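Local coordinates for transcription factor tau 138 kDa subunit (Saccharomyces cerevisiae, PDB 5AIM), which helps TFIIIC recognise boxB promoter DNA of tRNA and similar genes for RNA polymerase III transcription, this piece being the central extended winged-helix domain of the subunit, at residues Leu9-Arg14 and Arg55-Leu60; Gln15-Lys20 and Ser40-Ser45; Ile79-Thr84 and Asp88-Tyr93. One frame throughout, in Å; residues are numbered along the deposited sequence.

Interaction 1. Residues Leu9-Arg14 and Arg55-Leu60; sequences LRSLQR and RGDVDL
Ser-11 and Arg-14 of the first helix (5-24) meet Asp-57 of the third helix (52-63) in a polar contact that includes a salt bridge, within the extended winged-helix domain. The axes of segments 9-14 and 55-60 pass 9.6 Å apart at a signed crossing angle of -76°, and the nearest alpha carbons, Ser-11 CA and Asp-57 CA, are separated by 6.5 Å. The Asp-57 side chain leaves its helix toward the partner helix and divides its two oxygens between two donors. Ser-11 OG donates to Asp-57 OD1 over 2.6 Å, arriving on the syn side but out of the carboxylate plane. Arg-14 NE gives its N-H to Asp-57 OD2, also over 2.6 Å and fairly straight at 156°, almost in line with the C-O bond; NH2 adds a weak second bond to that oxygen at 3.1 Å. Guanidinium and carboxylate lie nearly coplanar, with OD2 at the guanidinium edge; both nitrogens go to this one oxygen. In a winged helix these two helices belong to the three-helix core, so this contact ties its opening helix to the one that completes the helix-turn-helix. A bend at chi3 (-60°) turns the Arg-14 chain so that one guanidinium face lies over its own helix, with Arg-10 O 3.7 Å above the plane. Asp-57 is buried, and its charge is probably stabilised there by Arg-14. With an alanine in place of Asp-57, the Arg-14 guanidinium is likely to lose its charged mate and turn more easily, and Ser-11 OG to lose this acceptor. Leu-60 CD1 comes within 3.9 Å of Ser-11 OG.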
# COMPACT_ATOMS: atom_id res chain seq x y z
N LEU A 9 15.38 9.85 -3.00
CA LEU A 9 15.28 9.72 -1.55
C LEU A 9 13.84 9.86 -1.06
O LEU A 9 13.40 9.12 -0.16
CB LEU A 9 16.20 10.73 -0.85
CG LEU A 9 17.69 10.40 -0.97
CD1 LEU A 9 18.53 11.60 -0.56
CD2 LEU A 9 18.05 9.19 -0.12
N ARG A 10 13.11 10.82 -1.62
CA ARG A 10 11.69 10.96 -1.27
C ARG A 10 10.88 9.71 -1.64
O ARG A 10 10.00 9.26 -0.88
CB ARG A 10 11.09 12.21 -1.93
CG ARG A 10 11.57 13.52 -1.32
CD ARG A 10 10.69 14.68 -1.73
NE ARG A 10 10.60 14.84 -3.18
CZ ARG A 10 11.45 15.56 -3.92
NH1 ARG A 10 12.46 16.20 -3.35
NH2 ARG A 10 11.27 15.63 -5.23
N SER A 11 11.17 9.14 -2.81
CA SER A 11 10.52 7.86 -3.17
C SER A 11 10.79 6.77 -2.12
O SER A 11 9.87 6.05 -1.69
CB SER A 11 10.99 7.38 -4.54
OG SER A 11 10.64 6.02 -4.77
N LEU A 12 12.05 6.64 -1.71
CA LEU A 12 12.36 5.67 -0.65
C LEU A 12 11.64 5.97 0.68
O LEU A 12 11.18 5.04 1.37
CB LEU A 12 13.86 5.59 -0.41
CG LEU A 12 14.67 5.07 -1.60
CD1 LEU A 12 16.16 5.15 -1.28
CD2 LEU A 12 14.28 3.64 -1.96
N GLN A 13 11.57 7.24 1.05
CA GLN A 13 10.83 7.63 2.25
C GLN A 13 9.36 7.19 2.16
O GLN A 13 8.79 6.62 3.12
CB GLN A 13 10.93 9.15 2.46
CG GLN A 13 10.28 9.63 3.75
CD GLN A 13 10.27 11.15 3.87
OE1 GLN A 13 10.43 11.86 2.89
NE2 GLN A 13 10.08 11.64 5.09
N ARG A 14 8.75 7.45 1.01
CA ARG A 14 7.36 7.03 0.81
C ARG A 14 7.20 5.50 0.87
O ARG A 14 6.23 4.99 1.46
CB ARG A 14 6.79 7.59 -0.50
CG ARG A 14 6.61 9.10 -0.45
CD ARG A 14 5.92 9.65 -1.68
NE ARG A 14 6.66 9.37 -2.92
CZ ARG A 14 7.47 10.22 -3.54
NH1 ARG A 14 7.69 11.45 -3.06
NH2 ARG A 14 8.07 9.84 -4.66
N ARG A 55 0.93 6.25 -5.20
CA ARG A 55 0.59 5.08 -6.00
C ARG A 55 1.82 4.58 -6.77
O ARG A 55 2.06 3.37 -6.84
CB ARG A 55 -0.55 5.38 -6.97
CG ARG A 55 -0.85 4.26 -7.96
CD ARG A 55 -1.16 2.93 -7.27
NE ARG A 55 -1.09 1.79 -8.18
CZ ARG A 55 -2.14 1.18 -8.73
NH1 ARG A 55 -3.38 1.58 -8.47
NH2 ARG A 55 -1.95 0.15 -9.54
N GLY A 56 2.59 5.50 -7.34
CA GLY A 56 3.83 5.11 -7.99
C GLY A 56 4.74 4.23 -7.14
O GLY A 56 5.31 3.22 -7.60
N ASP A 57 4.88 4.61 -5.87
CA ASP A 57 5.74 3.88 -4.96
C ASP A 57 5.11 2.57 -4.50
O ASP A 57 5.82 1.55 -4.33
CB ASP A 57 6.16 4.78 -3.81
CG ASP A 57 7.20 5.79 -4.24
OD1 ASP A 57 8.15 5.39 -4.94
OD2 ASP A 57 7.06 6.99 -3.92
N VAL A 58 3.78 2.56 -4.33
CA VAL A 58 3.10 1.28 -4.16
C VAL A 58 3.45 0.34 -5.32
O VAL A 58 3.79 -0.84 -5.11
CB VAL A 58 1.58 1.46 -4.07
CG1 VAL A 58 0.87 0.10 -4.14
CG2 VAL A 58 1.23 2.18 -2.78
N ASP A 59 3.38 0.86 -6.54
CA ASP A 59 3.68 0.04 -7.72
C ASP A 59 5.12 -0.47 -7.69
O ASP A 59 5.39 -1.65 -7.97
CB ASP A 59 3.43 0.83 -9.01
CG ASP A 59 1.96 1.02 -9.30
OD1 ASP A 59 1.12 0.31 -8.70
OD2 ASP A 59 1.63 1.87 -10.15
N LEU A 60 6.06 0.43 -7.37
CA LEU A 60 7.45 -0.01 -7.23
C LEU A 60 7.56 -1.16 -6.23
O LEU A 60 8.27 -2.14 -6.47
CB LEU A 60 8.37 1.13 -6.81
CG LEU A 60 8.64 2.22 -7.83
CD1 LEU A 60 9.63 3.22 -7.27
CD2 LEU A 60 9.15 1.64 -9.13

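Interaction 2. Residues Gln15-Lys20 and Ser40-Ser45; sequences QRAILK and SKYMGS
Ala-17, Lys-20, Tyr-42 and Met-43 make a small apolar contact between the middle of helix 5-24 and the C-terminal end of helix 33-43, at a partly buried seam of the helical core. Across the two segments the contacts are all of van der Waals type. The closest alpha carbons are Ala-17 CA and Met-43 CA, 6.8 Å apart. The buried methyl of Ala-17 is gripped by two side chains: it lies 3.6 Å from Met-43 CG, with the sulfur almost as near, and 3.7 Å from Tyr-42 CD2. Tyr-42 is placed by its first torsion, which sets CG opposite the backbone N (chi1 171°) and carries the ring across to the other helix. There the ring bridges one turn, its CD2-CE2 side by Ala-17 and its CE1-CZ side by Lys-20. Lys-20 meets it with the base of its chain, CG coming 3.5 Å from Tyr-42 CE1 at an oblique approach, the two side chains crossing at about a right angle. Bends at chi2 and chi3 then lead the lysine amine away from the contact. In winged-helix terms this joins the first helix to the second, the one that opens the helix-turn-helix. Beyond Met-43 the helix is closed by a Schellman motif: Ser-45 N, of a poorly ordered residue, bonds Ser-40 O, and Gly-44 N bonds Lys-41 O at 3.1 Å. Gly-44 has a phi of 100°, where a beta carbon would jam against the carbonyl O of Met-43. On helix 5-24, Val-21 also touches Tyr-42, while Gln-13 and Arg-14 also touch Met-43; Ile-18 points the other way, toward Val-58 and Met-61 of helix 52-63.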
# COMPACT_ATOMS: atom_id res chain seq x y z
N GLN A 15 8.14 4.76 0.28
CA GLN A 15 8.12 3.30 0.42
C GLN A 15 8.25 2.84 1.89
O GLN A 15 7.53 1.92 2.33
CB GLN A 15 9.20 2.66 -0.47
CG GLN A 15 8.93 2.84 -1.96
CD GLN A 15 9.97 2.15 -2.79
OE1 GLN A 15 10.10 0.93 -2.75
NE2 GLN A 15 10.72 2.93 -3.57
N ARG A 16 9.14 3.46 2.65
CA ARG A 16 9.22 3.13 4.08
C ARG A 16 7.89 3.38 4.78
O ARG A 16 7.47 2.59 5.65
CB ARG A 16 10.33 3.91 4.77
CG ARG A 16 11.75 3.49 4.38
CD ARG A 16 12.78 4.04 5.37
NE ARG A 16 12.66 5.48 5.58
CZ ARG A 16 13.21 6.42 4.81
NH1 ARG A 16 13.93 6.10 3.74
NH2 ARG A 16 13.02 7.70 5.11
N ALA A 17 7.26 4.51 4.44
CA ALA A 17 5.95 4.84 5.04
C ALA A 17 4.89 3.80 4.68
O ALA A 17 4.14 3.33 5.55
CB ALA A 17 5.50 6.21 4.59
N ILE A 18 4.81 3.44 3.41
CA ILE A 18 3.86 2.42 2.97
C ILE A 18 4.08 1.13 3.75
O ILE A 18 3.13 0.51 4.25
CB ILE A 18 4.00 2.16 1.46
CG1 ILE A 18 3.50 3.38 0.69
CG2 ILE A 18 3.22 0.93 1.02
CD1 ILE A 18 4.00 3.44 -0.75
N LEU A 19 5.34 0.72 3.87
CA LEU A 19 5.65 -0.49 4.62
C LEU A 19 5.23 -0.42 6.10
O LEU A 19 4.61 -1.36 6.64
CB LEU A 19 7.15 -0.78 4.50
CG LEU A 19 7.62 -2.16 4.95
CD1 LEU A 19 7.03 -3.24 4.08
CD2 LEU A 19 9.13 -2.22 4.90
N LYS A 20 5.59 0.68 6.76
CA LYS A 20 5.23 0.84 8.18
C LYS A 20 3.71 0.86 8.39
O LYS A 20 3.18 0.24 9.32
CB LYS A 20 5.87 2.10 8.77
CG LYS A 20 5.45 2.44 10.21
CD LYS A 20 5.78 1.33 11.20
CE LYS A 20 7.24 1.36 11.61
NZ LYS A 20 7.58 0.18 12.45
N SER A 40 -0.68 9.24 4.21
CA SER A 40 -0.51 10.69 4.35
C SER A 40 -0.42 11.10 5.82
O SER A 40 0.48 11.87 6.21
CB SER A 40 -1.64 11.44 3.67
OG SER A 40 -1.56 11.31 2.26
N LYS A 41 -1.32 10.59 6.65
CA LYS A 41 -1.31 10.93 8.07
C LYS A 41 -0.05 10.42 8.78
O LYS A 41 0.52 11.12 9.61
CB LYS A 41 -2.57 10.40 8.76
CG LYS A 41 -3.82 11.21 8.43
CD LYS A 41 -5.06 10.36 8.55
CE LYS A 41 -6.34 11.19 8.47
NZ LYS A 41 -7.54 10.35 8.77
N TYR A 42 0.39 9.21 8.44
CA TYR A 42 1.65 8.70 8.99
C TYR A 42 2.83 9.64 8.70
O TYR A 42 3.68 9.88 9.56
CB TYR A 42 1.95 7.29 8.46
CG TYR A 42 3.34 6.85 8.86
CD1 TYR A 42 3.59 6.31 10.11
CD2 TYR A 42 4.40 7.00 7.99
CE1 TYR A 42 4.87 5.93 10.48
CE2 TYR A 42 5.68 6.63 8.34
CZ TYR A 42 5.91 6.09 9.59
OH TYR A 42 7.19 5.72 9.94
N MET A 43 2.87 10.18 7.49
CA MET A 43 3.98 11.02 7.06
C MET A 43 3.83 12.47 7.52
O MET A 43 4.74 13.27 7.31
CB MET A 43 4.13 10.97 5.54
CG MET A 43 4.47 9.60 5.00
SD MET A 43 4.86 9.61 3.24
CE MET A 43 6.49 10.35 3.25
N GLY A 44 2.71 12.79 8.14
CA GLY A 44 2.47 14.13 8.65
C GLY A 44 1.61 14.99 7.74
O GLY A 44 1.47 16.19 7.96
N SER A 45 1.02 14.35 6.72
CA SER A 45 0.13 15.01 5.77
C SER A 45 0.85 16.00 4.85
O SER A 45 1.54 16.91 5.31
CB SER A 45 -1.04 15.69 6.48
OG SER A 45 -1.78 14.76 7.26

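Interaction 3. Residues Ile79-Thr84 and Asp88-Tyr93; sequences IIFLPT and DAIQRY
Phe-81 and Ile-90 bring strand 78-81 and helix 87-96 together at a CA-CA distance of 7.7 Å, after the chain has left the strand and turned back as a helix over the sheet. The alternation of the strand puts Ile-79 and Phe-81 on the helix side. Ile-90 answers with an extended chain (chi2 172°) whose CD1 sits over one face of the phenyl ring, 3.8 Å from the Phe-81 ring centroid and 14° off its normal, a CH-pi contact. The methyl is shifted toward the CG-CD2 side, with CD1 of Ile-90 3.7 Å from Phe-81 CD2. Phe-81 presents that face by holding CG between its backbone N and carbonyl carbon (chi1 52°). The other branch of Ile-90 reaches the other helix-facing residue of the strand, Ile-79, more loosely, CG2 lying 4.5 Å from Ile-79 CD1. Strand 78-81 is the central one of the antiparallel sheet, bonded to strand 28-30 through Ile-80 and to strand 68-71, its partner in the wing, through Ile-79. Val-28 and Arg-70 of those flanking strands also touch Ile-90, while Ile-80 faces the other way, onto Met-22 of helix 5-24.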
# COMPACT_ATOMS: atom_id res chain seq x y z
N ILE A 79 -6.35 -5.52 -3.80
CA ILE A 79 -5.80 -5.78 -2.48
C ILE A 79 -4.29 -5.76 -2.56
O ILE A 79 -3.71 -6.39 -3.46
CB ILE A 79 -6.19 -7.17 -1.94
CG1 ILE A 79 -7.67 -7.48 -2.18
CG2 ILE A 79 -5.87 -7.27 -0.46
CD1 ILE A 79 -8.02 -8.93 -1.90
N ILE A 80 -3.67 -5.05 -1.62
CA ILE A 80 -2.24 -5.19 -1.38
C ILE A 80 -2.03 -5.82 -0.01
O ILE A 80 -2.87 -5.68 0.90
CB ILE A 80 -1.46 -3.85 -1.49
CG1 ILE A 80 -2.04 -2.78 -0.56
CG2 ILE A 80 -1.45 -3.38 -2.94
CD1 ILE A 80 -1.11 -1.58 -0.37
N PHE A 81 -0.92 -6.54 0.12
CA PHE A 81 -0.65 -7.24 1.37
C PHE A 81 0.83 -7.49 1.58
O PHE A 81 1.60 -7.58 0.63
CB PHE A 81 -1.45 -8.56 1.44
CG PHE A 81 -1.28 -9.45 0.24
CD1 PHE A 81 -2.08 -9.28 -0.88
CD2 PHE A 81 -0.36 -10.48 0.25
CE1 PHE A 81 -1.94 -10.11 -1.97
CE2 PHE A 81 -0.22 -11.31 -0.85
CZ PHE A 81 -1.01 -11.12 -1.96
N LEU A 82 1.23 -7.58 2.84
CA LEU A 82 2.57 -8.04 3.17
C LEU A 82 2.65 -9.50 2.75
O LEU A 82 1.79 -10.30 3.12
CB LEU A 82 2.84 -7.89 4.67
CG LEU A 82 2.86 -6.44 5.17
CD1 LEU A 82 3.02 -6.38 6.69
CD2 LEU A 82 3.97 -5.64 4.51
N PRO A 83 3.67 -9.87 1.96
CA PRO A 83 3.70 -11.20 1.35
C PRO A 83 3.57 -12.37 2.33
O PRO A 83 3.12 -13.44 1.91
CB PRO A 83 5.06 -11.24 0.67
CG PRO A 83 5.36 -9.83 0.36
CD PRO A 83 4.80 -9.04 1.49
N THR A 84 3.94 -12.18 3.59
CA THR A 84 3.93 -13.27 4.56
C THR A 84 2.76 -13.21 5.55
O THR A 84 2.74 -13.95 6.52
CB THR A 84 5.24 -13.30 5.37
OG1 THR A 84 5.33 -12.11 6.18
CG2 THR A 84 6.45 -13.38 4.45
N ASP A 88 -5.24 -16.64 5.39
CA ASP A 88 -6.32 -16.55 6.36
C ASP A 88 -6.65 -15.08 6.66
O ASP A 88 -7.82 -14.68 6.65
CB ASP A 88 -5.96 -17.29 7.64
CG ASP A 88 -7.05 -17.20 8.70
OD1 ASP A 88 -8.01 -17.99 8.63
OD2 ASP A 88 -6.94 -16.34 9.59
N ALA A 89 -5.61 -14.29 6.91
CA ALA A 89 -5.78 -12.87 7.20
C ALA A 89 -6.36 -12.12 6.00
O ALA A 89 -7.22 -11.25 6.15
CB ALA A 89 -4.44 -12.27 7.60
N ILE A 90 -5.89 -12.47 4.81
CA ILE A 90 -6.38 -11.84 3.60
C ILE A 90 -7.88 -12.12 3.45
O ILE A 90 -8.68 -11.19 3.24
CB ILE A 90 -5.60 -12.32 2.35
CG1 ILE A 90 -4.14 -11.89 2.45
CG2 ILE A 90 -6.22 -11.76 1.06
CD1 ILE A 90 -3.24 -12.49 1.37
N GLN A 91 -8.27 -13.39 3.57
CA GLN A 91 -9.68 -13.74 3.43
C GLN A 91 -10.53 -13.13 4.55
O GLN A 91 -11.65 -12.69 4.30
CB GLN A 91 -9.86 -15.26 3.37
CG GLN A 91 -9.29 -15.88 2.10
CD GLN A 91 -9.88 -15.29 0.83
OE1 GLN A 91 -11.01 -14.82 0.82
NE2 GLN A 91 -9.10 -15.32 -0.24
N ARG A 92 -9.98 -13.09 5.77
CA ARG A 92 -10.70 -12.44 6.87
C ARG A 92 -10.95 -10.97 6.55
O ARG A 92 -12.05 -10.45 6.77
CB ARG A 92 -9.93 -12.59 8.19
CG ARG A 92 -10.33 -13.81 9.00
CD ARG A 92 -9.73 -13.80 10.41
NE ARG A 92 -8.33 -14.25 10.42
CZ ARG A 92 -7.27 -13.45 10.48
NH1 ARG A 92 -7.41 -12.13 10.53
NH2 ARG A 92 -6.06 -13.98 10.49
N TYR A 93 -9.92 -10.30 6.03
CA TYR A 93 -10.08 -8.91 5.62
C TYR A 93 -11.12 -8.76 4.50
O TYR A 93 -11.99 -7.90 4.58
CB TYR A 93 -8.73 -8.33 5.18
CG TYR A 93 -8.79 -6.89 4.72
CD1 TYR A 93 -8.68 -5.84 5.63
CD2 TYR A 93 -8.94 -6.58 3.38
CE1 TYR A 93 -8.73 -4.52 5.21
CE2 TYR A 93 -8.99 -5.26 2.95
CZ TYR A 93 -8.88 -4.24 3.86
OH TYR A 93 -8.94 -2.94 3.42

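In the fold
Interactions 1 and 2 share helix 5-24 as a common spine: its successive turns hold helix 52-63 in interaction 1 and helix 33-43 in interaction 2, two helices consecutive in the chain. Their centres are about 10 Å apart and their residues touch, Val-58 CG2 lying 3.7 Å from Ile-18 CD1 and Gln-13 CG 3.9 Å from Met-43 CE. Interaction 3 comes later in the sequence and sits across the centre of the chain, its centre about 21 Å from that of interaction 1 and 19 Å from that of interaction 2. One packing contact, Leu-19 CD1 to Leu-82 CD2 at 3.9 Å, links interactions 2 and 3. A glycerol, probably from crystallisation, bonds Arg-10 NH2 near Arg-14.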